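PDB 6WTE: B12-binding domain-containing protein from Kitasatospora setae, which binds cobalamin and a [4Fe-4S] cluster and, as the radical SAM methylase TsrM, probably transfers methyl groups by a non-radical route. Local coordinates for residues A[223-229]-A[274-280]; A[305-311]-A[327-333]. All coordinates share one frame; numbering follows the deposited sequence.

Contact 1: residues A[223-229]-A[274-280]; sequences TKNGCAY and FNLSIAH. With SF4 (iron/sulfur cluster), chain C; EDO (1,2-ethanediol), chain G.
Lys-224 drives its ammonium group into the turn leading into helix 278-294, a buried contact, polar at one end and apolar at the other, between that turn and strand 224-225 with the loop after it, beside the [4Fe-4S] cluster of the radical SAM core. In the side-chain position described, one of two modelled, NZ lies 2.6 Å from O of Phe-274 and 2.7 Å from O of Leu-276, the latter approached nearly along the C=O axis (170°), while the bond to O of Ser-277 is weak. A lysine suits this place because one long chain brings several N-H groups to closely spaced carbonyls. Its CG sits between the backbone N and the carbonyl carbon (chi1 57°), and a bend at chi2 carries the chain antiparallel past the His-280 side chain, Lys-224 CD 3.9 Å from His-280 ND1. One water, in the plane of the His-280 ring at its edge, joins Lys-224 NZ, Thr-223 OG1 and His-280 ND1; Thr-223 OG1 also bonds to Asp-271 and His-280 NE2 to Arg-247.

At the other end Cys-227 SG binds iron FE2 of the cluster at 2.2 Å, and the N-H of Tyr-229 points back to that sulfur. Leu-276 CD1 lies 3.6 Å from Tyr-229 CD2 and 3.8 Å from cluster sulfide S4, an apolar flank. With the Tyr-229 ring cut back to an alanine, a gap is likely to open beside Leu-276 CD1 and S4, freeing the leucine branch to turn. Phe-274 packs against helices 278-294 and 316-325, while Lys-224 belongs to the antiparallel strand pair 224-225 and 245-246.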
ATOM      1  N   THR A 223      -6.771 -11.028   4.986  1.00 10.86           N
ATOM      2  CA  THR A 223      -6.981 -12.005   6.049  1.00 11.29           C
ATOM      3  C   THR A 223      -6.879 -11.406   7.442  1.00 11.96           C
ATOM      4  O   THR A 223      -7.510 -11.918   8.374  1.00 12.15           O
ATOM      5  CB  THR A 223      -5.995 -13.182   5.916  1.00 12.61           C
ATOM      6  OG1 THR A 223      -4.770 -12.902   6.611  1.00 14.04           O
ATOM      7  CG2 THR A 223      -5.692 -13.471   4.444  1.00 12.56           C
ATOM      8  N   LYS A 224      -6.151 -10.307   7.596  1.00 10.30           N
ATOM      9  CA  LYS A 224      -5.980  -9.681   8.900  0.50 12.80           C
ATOM     10  C   LYS A 224      -5.462  -8.264   8.700  1.00 12.19           C
ATOM     11  O   LYS A 224      -4.616  -8.025   7.834  1.00 12.57           O
ATOM     12  CB  LYS A 224      -5.015 -10.488   9.778  0.50 12.91           C
ATOM     13  CG  LYS A 224      -3.644 -10.702   9.147  0.50 12.50           C
ATOM     14  CD  LYS A 224      -3.044 -12.044   9.549  0.50 14.26           C
ATOM     15  CE  LYS A 224      -1.776 -12.330   8.758  0.50 13.91           C
ATOM     16  NZ  LYS A 224      -1.317 -13.741   8.919  0.50 10.94           N
ATOM     17  N   ASN A 225      -5.966  -7.336   9.500  1.00 10.99           N
ATOM     18  CA  ASN A 225      -5.503  -5.962   9.430  1.00 10.95           C
ATOM     19  C   ASN A 225      -4.400  -5.716  10.454  1.00 10.45           C
ATOM     20  O   ASN A 225      -4.481  -6.182  11.591  1.00 12.31           O
ATOM     21  CB  ASN A 225      -6.651  -4.986   9.679  1.00 11.38           C
ATOM     22  CG  ASN A 225      -6.203  -3.551   9.607  1.00 10.25           C
ATOM     23  OD1 ASN A 225      -6.009  -3.013   8.517  1.00 13.47           O
ATOM     24  ND2 ASN A 225      -6.006  -2.919  10.765  1.00 10.03           N
ATOM     25  N   GLY A 226      -3.391  -4.959  10.049  1.00 11.41           N
ATOM     26  CA  GLY A 226      -2.428  -4.383  10.967  1.00 10.02           C
ATOM     27  C   GLY A 226      -1.074  -5.071  10.894  1.00 11.13           C
ATOM     28  O   GLY A 226      -0.887  -6.089  10.231  1.00 13.26           O
ATOM     29  N   CYS A 227      -0.112  -4.468  11.599  1.00  9.94           N
ATOM     30  CA  CYS A 227       1.214  -5.048  11.770  1.00 11.81           C
ATOM     31  C   CYS A 227       1.725  -4.679  13.149  1.00 12.57           C
ATOM     32  O   CYS A 227       1.693  -3.502  13.522  1.00 11.41           O
ATOM     33  CB  CYS A 227       2.211  -4.557  10.714  1.00 11.57           C
ATOM     34  SG  CYS A 227       3.841  -5.387  10.884  1.00 10.77           S
ATOM     35  N   ALA A 228       2.216  -5.671  13.884  1.00 14.29           N
ATOM     36  CA  ALA A 228       2.701  -5.451  15.240  1.00 13.08           C
ATOM     37  C   ALA A 228       4.184  -5.114  15.311  1.00 14.74           C
ATOM     38  O   ALA A 228       4.676  -4.817  16.404  1.00 14.71           O
ATOM     39  CB  ALA A 228       2.411  -6.677  16.113  1.00 14.48           C
ATOM     40  N   TYR A 229       4.908  -5.141  14.194  1.00 11.50           N
ATOM     41  CA  TYR A 229       6.315  -4.753  14.222  1.00 12.35           C
ATOM     42  C   TYR A 229       6.418  -3.229  14.091  1.00 14.19           C
ATOM     43  O   TYR A 229       5.422  -2.505  14.161  1.00 14.09           O
ATOM     44  CB  TYR A 229       7.098  -5.510  13.152  1.00 13.41           C
ATOM     45  CG  TYR A 229       7.320  -6.973  13.500  1.00 12.23           C
ATOM     46  CD1 TYR A 229       7.005  -7.461  14.761  1.00 12.13           C
ATOM     47  CD2 TYR A 229       7.845  -7.859  12.569  1.00 14.56           C
ATOM     48  CE1 TYR A 229       7.206  -8.793  15.088  1.00 18.06           C
ATOM     49  CE2 TYR A 229       8.048  -9.192  12.883  1.00 10.64           C
ATOM     50  CZ  TYR A 229       7.726  -9.654  14.142  1.00 12.87           C
ATOM     51  OH  TYR A 229       7.927 -10.976  14.464  1.00 15.44           O
ATOM     52  N   PHE A 274       1.816 -11.642   5.245  1.00 12.80           N
ATOM     53  CA  PHE A 274       0.933 -12.800   5.382  1.00 13.57           C
ATOM     54  C   PHE A 274       1.401 -13.744   6.487  1.00 13.95           C
ATOM     55  O   PHE A 274       0.571 -14.304   7.212  1.00 12.42           O
ATOM     56  CB  PHE A 274       0.813 -13.555   4.054  1.00 11.78           C
ATOM     57  CG  PHE A 274      -0.079 -14.775   4.126  1.00 12.62           C
ATOM     58  CD1 PHE A 274      -1.394 -14.668   4.542  1.00 15.30           C
ATOM     59  CD2 PHE A 274       0.405 -16.027   3.778  1.00 10.49           C
ATOM     60  CE1 PHE A 274      -2.220 -15.788   4.607  1.00 15.89           C
ATOM     61  CE2 PHE A 274      -0.409 -17.150   3.842  1.00 13.26           C
ATOM     62  CZ  PHE A 274      -1.722 -17.031   4.256  1.00 12.49           C
ATOM     63  N   ASN A 275       2.717 -13.929   6.649  1.00 10.78           N
ATOM     64  CA  ASN A 275       3.221 -14.919   7.595  1.00 11.94           C
ATOM     65  C   ASN A 275       3.495 -14.358   8.990  1.00 13.32           C
ATOM     66  O   ASN A 275       3.957 -15.103   9.857  1.00 13.25           O
ATOM     67  CB  ASN A 275       4.502 -15.591   7.057  1.00 11.54           C
ATOM     68  CG  ASN A 275       5.657 -14.613   6.884  1.00 13.17           C
ATOM     69  OD1 ASN A 275       5.456 -13.432   6.585  1.00 14.01           O
ATOM     70  ND2 ASN A 275       6.878 -15.106   7.058  1.00 13.55           N
ATOM     71  N   LEU A 276       3.245 -13.077   9.236  1.00 13.92           N
ATOM     72  CA  LEU A 276       3.186 -12.623  10.617  1.00 15.15           C
ATOM     73  C   LEU A 276       1.794 -12.925  11.151  1.00 14.75           C
ATOM     74  O   LEU A 276       0.836 -13.045  10.384  1.00 17.96           O
ATOM     75  CB  LEU A 276       3.534 -11.138  10.727  1.00 14.97           C
ATOM     76  CG  LEU A 276       4.956 -10.798  10.259  1.00 13.67           C
ATOM     77  CD1 LEU A 276       5.299  -9.340  10.553  1.00 12.79           C
ATOM     78  CD2 LEU A 276       6.002 -11.725  10.900  1.00 15.88           C
ATOM     79  N   SER A 277       1.687 -13.092  12.466  1.00 13.40           N
ATOM     80  CA  SER A 277       0.527 -13.757  13.056  1.00 13.30           C
ATOM     81  C   SER A 277       0.332 -15.113  12.366  1.00 16.63           C
ATOM     82  O   SER A 277      -0.643 -15.360  11.653  1.00 15.84           O
ATOM     83  CB  SER A 277      -0.726 -12.876  12.954  1.00 15.86           C
ATOM     84  OG  SER A 277      -1.715 -13.259  13.894  1.00 16.21           O
ATOM     85  N   ILE A 278       1.322 -15.985  12.571  1.00 14.20           N
ATOM     86  CA  ILE A 278       1.486 -17.158  11.717  1.00 13.09           C
ATOM     87  C   ILE A 278       0.406 -18.200  11.974  1.00 15.00           C
ATOM     88  O   ILE A 278       0.018 -18.937  11.056  1.00 14.14           O
ATOM     89  CB  ILE A 278       2.898 -17.750  11.911  1.00 16.26           C
ATOM     90  CG1 ILE A 278       3.113 -18.965  10.997  1.00 16.85           C
ATOM     91  CG2 ILE A 278       3.125 -18.126  13.366  1.00 15.60           C
ATOM     92  CD1 ILE A 278       3.197 -18.632   9.514  1.00 14.18           C
ATOM     93  N   ALA A 279      -0.096 -18.296  13.205  1.00 13.29           N
ATOM     94  CA  ALA A 279      -1.088 -19.325  13.497  1.00 14.39           C
ATOM     95  C   ALA A 279      -2.356 -19.102  12.683  1.00 17.32           C
ATOM     96  O   ALA A 279      -2.956 -20.060  12.179  1.00 13.94           O
ATOM     97  CB  ALA A 279      -1.397 -19.354  14.995  1.00 16.59           C
ATOM     98  N   HIS A 280      -2.769 -17.840  12.533  1.00 12.79           N
ATOM     99  CA  HIS A 280      -3.921 -17.516  11.698  1.00 14.70           C
ATOM    100  C   HIS A 280      -3.662 -17.870  10.237  1.00 15.85           C
ATOM    101  O   HIS A 280      -4.534 -18.429   9.561  1.00 14.21           O
ATOM    102  CB  HIS A 280      -4.246 -16.029  11.844  1.00 15.48           C
ATOM    103  CG  HIS A 280      -5.497 -15.601  11.142  1.00 13.79           C
ATOM    104  ND1 HIS A 280      -5.486 -15.056   9.875  1.00 14.07           N
ATOM    105  CD2 HIS A 280      -6.788 -15.590  11.547  1.00 15.68           C
ATOM    106  CE1 HIS A 280      -6.722 -14.750   9.521  1.00 13.68           C
ATOM    107  NE2 HIS A 280      -7.531 -15.061  10.519  1.00 14.08           N
TER
HETATM  108 FE1  SF4 C 801       7.969  -4.194   8.976  1.00 12.88          FE
HETATM  109 FE2  SF4 C 801       5.291  -4.592   9.443  1.00 11.85          FE
HETATM  110 FE3  SF4 C 801       6.349  -5.361   7.068  1.00 13.00          FE
HETATM  111 FE4  SF4 C 801       6.099  -2.730   7.631  1.00 12.89          FE
HETATM  112  S1  SF4 C 801       4.397  -4.217   7.368  1.00 12.13           S
HETATM  113  S2  SF4 C 801       7.919  -3.754   6.730  1.00 12.93           S
HETATM  114  S3  SF4 C 801       6.484  -2.702   9.882  1.00 12.61           S
HETATM  115  S4  SF4 C 801       6.899  -6.192   9.128  1.00 13.13           S
HETATM  116  C1  EDO G 805       4.636 -14.663  14.143  1.00 19.48           C
HETATM  117  O1  EDO G 805       3.276 -14.985  14.452  1.00 22.09           O
HETATM  118  C2  EDO G 805       4.932 -13.253  14.649  1.00 22.57           C
HETATM  119  O2  EDO G 805       4.001 -12.327  14.065  1.00 23.16           O
HETATM  120  O   HOH W   1      -3.534 -15.024   7.916  1.00 13.60           O

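Contact 2: residues A[305-311]-A[327-333]; sequences LWVYCQP and CRGVNVG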
ATOM      1  N   LEU A 305      -2.555 -18.631  -5.486  1.00 14.80           N
ATOM      2  CA  LEU A 305      -2.396 -17.681  -4.390  1.00 12.20           C
ATOM      3  C   LEU A 305      -1.026 -17.024  -4.456  1.00 13.46           C
ATOM      4  O   LEU A 305      -0.008 -17.706  -4.622  1.00 13.18           O
ATOM      5  CB  LEU A 305      -2.574 -18.377  -3.040  1.00 14.06           C
ATOM      6  CG  LEU A 305      -2.595 -17.484  -1.800  1.00 16.07           C
ATOM      7  CD1 LEU A 305      -3.774 -16.528  -1.859  1.00 15.62           C
ATOM      8  CD2 LEU A 305      -2.670 -18.360  -0.559  1.00 21.05           C
ATOM      9  N   TRP A 306      -1.002 -15.706  -4.291  1.00 11.91           N
ATOM     10  CA  TRP A 306       0.228 -14.927  -4.312  1.00 10.85           C
ATOM     11  C   TRP A 306       0.316 -14.185  -2.990  1.00 14.07           C
ATOM     12  O   TRP A 306      -0.603 -13.442  -2.637  1.00 15.07           O
ATOM     13  CB  TRP A 306       0.242 -13.965  -5.501  1.00 11.07           C
ATOM     14  CG  TRP A 306       0.049 -14.684  -6.812  1.00 12.64           C
ATOM     15  CD1 TRP A 306      -1.139 -15.013  -7.403  1.00 13.45           C
ATOM     16  CD2 TRP A 306       1.077 -15.183  -7.673  1.00 13.33           C
ATOM     17  NE1 TRP A 306      -0.911 -15.686  -8.583  1.00 14.52           N
ATOM     18  CE2 TRP A 306       0.443 -15.807  -8.766  1.00 12.31           C
ATOM     19  CE3 TRP A 306       2.475 -15.174  -7.621  1.00 14.06           C
ATOM     20  CZ2 TRP A 306       1.159 -16.397  -9.805  1.00 15.87           C
ATOM     21  CZ3 TRP A 306       3.183 -15.765  -8.655  1.00 16.56           C
ATOM     22  CH2 TRP A 306       2.524 -16.366  -9.732  1.00 13.74           C
ATOM     23  N   VAL A 307       1.399 -14.406  -2.248  1.00 12.62           N
ATOM     24  CA  VAL A 307       1.497 -13.880  -0.891  1.00  9.94           C
ATOM     25  C   VAL A 307       2.750 -13.023  -0.755  1.00 13.49           C
ATOM     26  O   VAL A 307       3.696 -13.119  -1.541  1.00 12.97           O
ATOM     27  CB  VAL A 307       1.488 -15.003   0.176  1.00 14.56           C
ATOM     28  CG1 VAL A 307       0.227 -15.856   0.046  1.00 16.15           C
ATOM     29  CG2 VAL A 307       2.750 -15.889   0.076  1.00 10.19           C
ATOM     30  N   TYR A 308       2.726 -12.150   0.253  1.00 11.22           N
ATOM     31  CA  TYR A 308       3.849 -11.292   0.608  1.00 16.90           C
ATOM     32  C   TYR A 308       4.235 -11.605   2.044  1.00 16.04           C
ATOM     33  O   TYR A 308       3.370 -11.635   2.926  1.00 14.83           O
ATOM     34  CB  TYR A 308       3.504  -9.801   0.468  1.00 19.81           C
ATOM     35  CG  TYR A 308       4.728  -8.919   0.595  1.00 20.32           C
ATOM     36  CD1 TYR A 308       5.182  -8.492   1.837  1.00 24.97           C
ATOM     37  CD2 TYR A 308       5.445  -8.536  -0.532  1.00 21.09           C
ATOM     38  CE1 TYR A 308       6.312  -7.702   1.953  1.00 23.38           C
ATOM     39  CE2 TYR A 308       6.568  -7.746  -0.427  1.00 22.32           C
ATOM     40  CZ  TYR A 308       6.998  -7.334   0.815  1.00 24.77           C
ATOM     41  OH  TYR A 308       8.119  -6.544   0.918  1.00 28.19           O
ATOM     42  N   CYS A 309       5.531 -11.827   2.279  1.00 13.49           N
ATOM     43  CA  CYS A 309       6.000 -12.375   3.541  1.00 14.77           C
ATOM     44  C   CYS A 309       7.248 -11.649   4.009  1.00 12.23           C
ATOM     45  O   CYS A 309       7.953 -11.005   3.229  1.00 13.40           O
ATOM     46  CB  CYS A 309       6.346 -13.871   3.437  1.00 12.13           C
ATOM     47  SG  CYS A 309       4.958 -14.980   3.225  1.00 16.79           S
ATOM     48  N   GLN A 310       7.516 -11.787   5.289  1.00 11.88           N
ATOM     49  CA  GLN A 310       8.824 -11.515   5.862  1.00 13.33           C
ATOM     50  C   GLN A 310       9.632 -12.803   5.889  1.00 11.73           C
ATOM     51  O   GLN A 310       9.076 -13.897   5.732  1.00 10.72           O
ATOM     52  CB  GLN A 310       8.681 -10.940   7.271  1.00 12.14           C
ATOM     53  CG  GLN A 310       8.164  -9.507   7.286  1.00 13.13           C
ATOM     54  CD  GLN A 310       9.131  -8.550   6.626  1.00 14.61           C
ATOM     55  OE1 GLN A 310      10.218  -8.296   7.148  1.00 14.66           O
ATOM     56  NE2 GLN A 310       8.760  -8.039   5.456  1.00 11.41           N
ATOM     57  N   PRO A 311      10.957 -12.710   6.037  1.00 11.73           N
ATOM     58  CA  PRO A 311      11.769 -13.937   6.013  1.00 10.85           C
ATOM     59  C   PRO A 311      11.434 -14.926   7.112  1.00 12.39           C
ATOM     60  O   PRO A 311      11.688 -16.124   6.946  1.00 12.59           O
ATOM     61  CB  PRO A 311      13.202 -13.410   6.155  1.00 10.95           C
ATOM     62  CG  PRO A 311      13.151 -12.042   5.591  1.00 14.92           C
ATOM     63  CD  PRO A 311      11.794 -11.500   5.976  1.00 12.72           C
ATOM     64  N   CYS A 327      -0.603 -21.980  -3.541  1.00 13.51           N
ATOM     65  CA  CYS A 327       0.326 -20.869  -3.655  1.00 13.14           C
ATOM     66  C   CYS A 327       1.224 -21.050  -4.872  1.00 13.49           C
ATOM     67  O   CYS A 327       1.831 -22.110  -5.065  1.00 14.95           O
ATOM     68  CB  CYS A 327       1.162 -20.762  -2.385  1.00 14.35           C
ATOM     69  SG  CYS A 327       2.303 -19.386  -2.367  1.00 14.43           S
ATOM     70  N   ARG A 328       1.300 -20.010  -5.699  1.00 12.98           N
ATOM     71  CA  ARG A 328       2.181 -19.994  -6.856  1.00 12.13           C
ATOM     72  C   ARG A 328       3.413 -19.122  -6.661  1.00 12.31           C
ATOM     73  O   ARG A 328       4.411 -19.327  -7.364  1.00 12.73           O
ATOM     74  CB  ARG A 328       1.427 -19.505  -8.101  1.00 13.93           C
ATOM     75  CG  ARG A 328       0.376 -20.461  -8.632  1.00 15.54           C
ATOM     76  CD  ARG A 328       1.016 -21.756  -9.116  1.00 19.08           C
ATOM     77  NE  ARG A 328       0.025 -22.665  -9.686  1.00 28.33           N
ATOM     78  CZ  ARG A 328      -0.152 -22.854 -10.989  1.00 33.44           C
ATOM     79  NH1 ARG A 328       0.602 -22.202 -11.866  1.00 31.32           N
ATOM     80  NH2 ARG A 328      -1.078 -23.704 -11.416  1.00 38.57           N
ATOM     81  N   GLY A 329       3.370 -18.151  -5.749  1.00 11.06           N
ATOM     82  CA  GLY A 329       4.493 -17.249  -5.582  1.00 10.90           C
ATOM     83  C   GLY A 329       4.537 -16.637  -4.205  1.00 14.98           C
ATOM     84  O   GLY A 329       3.498 -16.370  -3.589  1.00 11.98           O
ATOM     85  N   VAL A 330       5.757 -16.398  -3.726  1.00 11.17           N
ATOM     86  CA  VAL A 330       6.015 -15.704  -2.469  1.00 13.33           C
ATOM     87  C   VAL A 330       6.937 -14.530  -2.761  1.00 12.04           C
ATOM     88  O   VAL A 330       7.994 -14.698  -3.381  1.00 13.82           O
ATOM     89  CB  VAL A 330       6.644 -16.635  -1.412  1.00 10.48           C
ATOM     90  CG1 VAL A 330       7.062 -15.843  -0.166  1.00 11.58           C
ATOM     91  CG2 VAL A 330       5.673 -17.750  -1.040  1.00 11.03           C
ATOM     92  N   ASN A 331       6.528 -13.350  -2.321  1.00 13.52           N
ATOM     93  CA  ASN A 331       7.341 -12.145  -2.361  1.00 14.36           C
ATOM     94  C   ASN A 331       7.796 -11.870  -0.934  1.00 12.97           C
ATOM     95  O   ASN A 331       6.965 -11.829  -0.020  1.00 15.33           O
ATOM     96  CB  ASN A 331       6.527 -10.971  -2.922  1.00 12.41           C
ATOM     97  CG  ASN A 331       7.395  -9.807  -3.367  1.00 21.19           C
ATOM     98  OD1 ASN A 331       8.543  -9.672  -2.952  1.00 22.44           O
ATOM     99  ND2 ASN A 331       6.841  -8.957  -4.218  1.00 26.61           N
ATOM    100  N   VAL A 332       9.107 -11.736  -0.727  1.00 14.47           N
ATOM    101  CA  VAL A 332       9.662 -11.587   0.616  1.00 13.39           C
ATOM    102  C   VAL A 332      10.421 -10.266   0.724  1.00 15.14           C
ATOM    103  O   VAL A 332      11.284  -9.960  -0.111  1.00 12.56           O
ATOM    104  CB  VAL A 332      10.566 -12.772   1.007  1.00 11.52           C
ATOM    105  CG1 VAL A 332      11.708 -12.948   0.016  1.00 12.63           C
ATOM    106  CG2 VAL A 332      11.102 -12.546   2.421  1.00 12.00           C
ATOM    107  N   GLY A 333      10.097  -9.489   1.758  1.00 15.44           N
ATOM    108  CA  GLY A 333      10.801  -8.249   2.050  1.00 13.63           C
ATOM    109  C   GLY A 333      12.048  -8.471   2.886  1.00 15.91           C
ATOM    110  O   GLY A 333      12.130  -8.032   4.038  1.00 13.31           O
TER
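Strands 305-309 and 327-333 run parallel, their axes 4.6 Å apart and 19° from alignment, as the two strands of a beta-alpha-beta unit in the radical SAM barrel. The register slips by one residue between Leu-305 and Trp-306, a beta bulge, after which Val-307 donates to Gly-329 O and accepts from Asn-331 N. On one face Val-307 CG2 meets Val-330 CG2 at 3.6 Å, and Cys-309 SG rests on Val-330 CG1; small branched and sulfur side chains fill this layer beneath helix 357-369.

The other face carries Trp-306, Tyr-308 and Asn-331. Arg-328 CB sits over the six-membered ring of Trp-306, 3.8 Å from its centroid, in a CH-pi contact, while NE1 of Trp-306 bonds to Asp-266. Gly-329 suits its place because a CB there would run into CE3 of Trp-306 as the ring now stands. The Asn-331 side chain passes at a slant across the Tyr-308 ring, its CB 3.6 Å from Tyr-308 CD2 and the planes 54° apart; Asn-331 O lies over a ring face, and ND2 bonds weakly to Glu-377. Gln-310, in the cluster pocket, gives OE1 to Tyr-354 OH and Lys-346 NZ, and NE2 bonds weakly to Glu-273. With CG anti to the backbone N (chi1 -170°), Tyr-308 brings OH to 3.4 Å from CA of Gly-333.

How the contacts relate
From the N terminus, contact 1 comes first: 223-229 meets 274-280 and closes a loop that includes helix 249-261 and strand 266-269. Helix 278-294 then leads to strand 304-309, where contact 2 begins; its much shorter loop, holding helix 316-325, closes at 327-333. The two loops are in series, neither crossing nor nesting. They nevertheless touch: Phe-274 N lies 2.8 Å from Tyr-308 O and Asn-275 ND2 2.8 Å from Gln-310 O, both probable hydrogen bonds, while the Phe-274 ring packs on Val-307. The turn after strand 266-269 is thereby tied to the neighbouring barrel strand, and Cys-227 and Gln-310 both reach the cluster pocket.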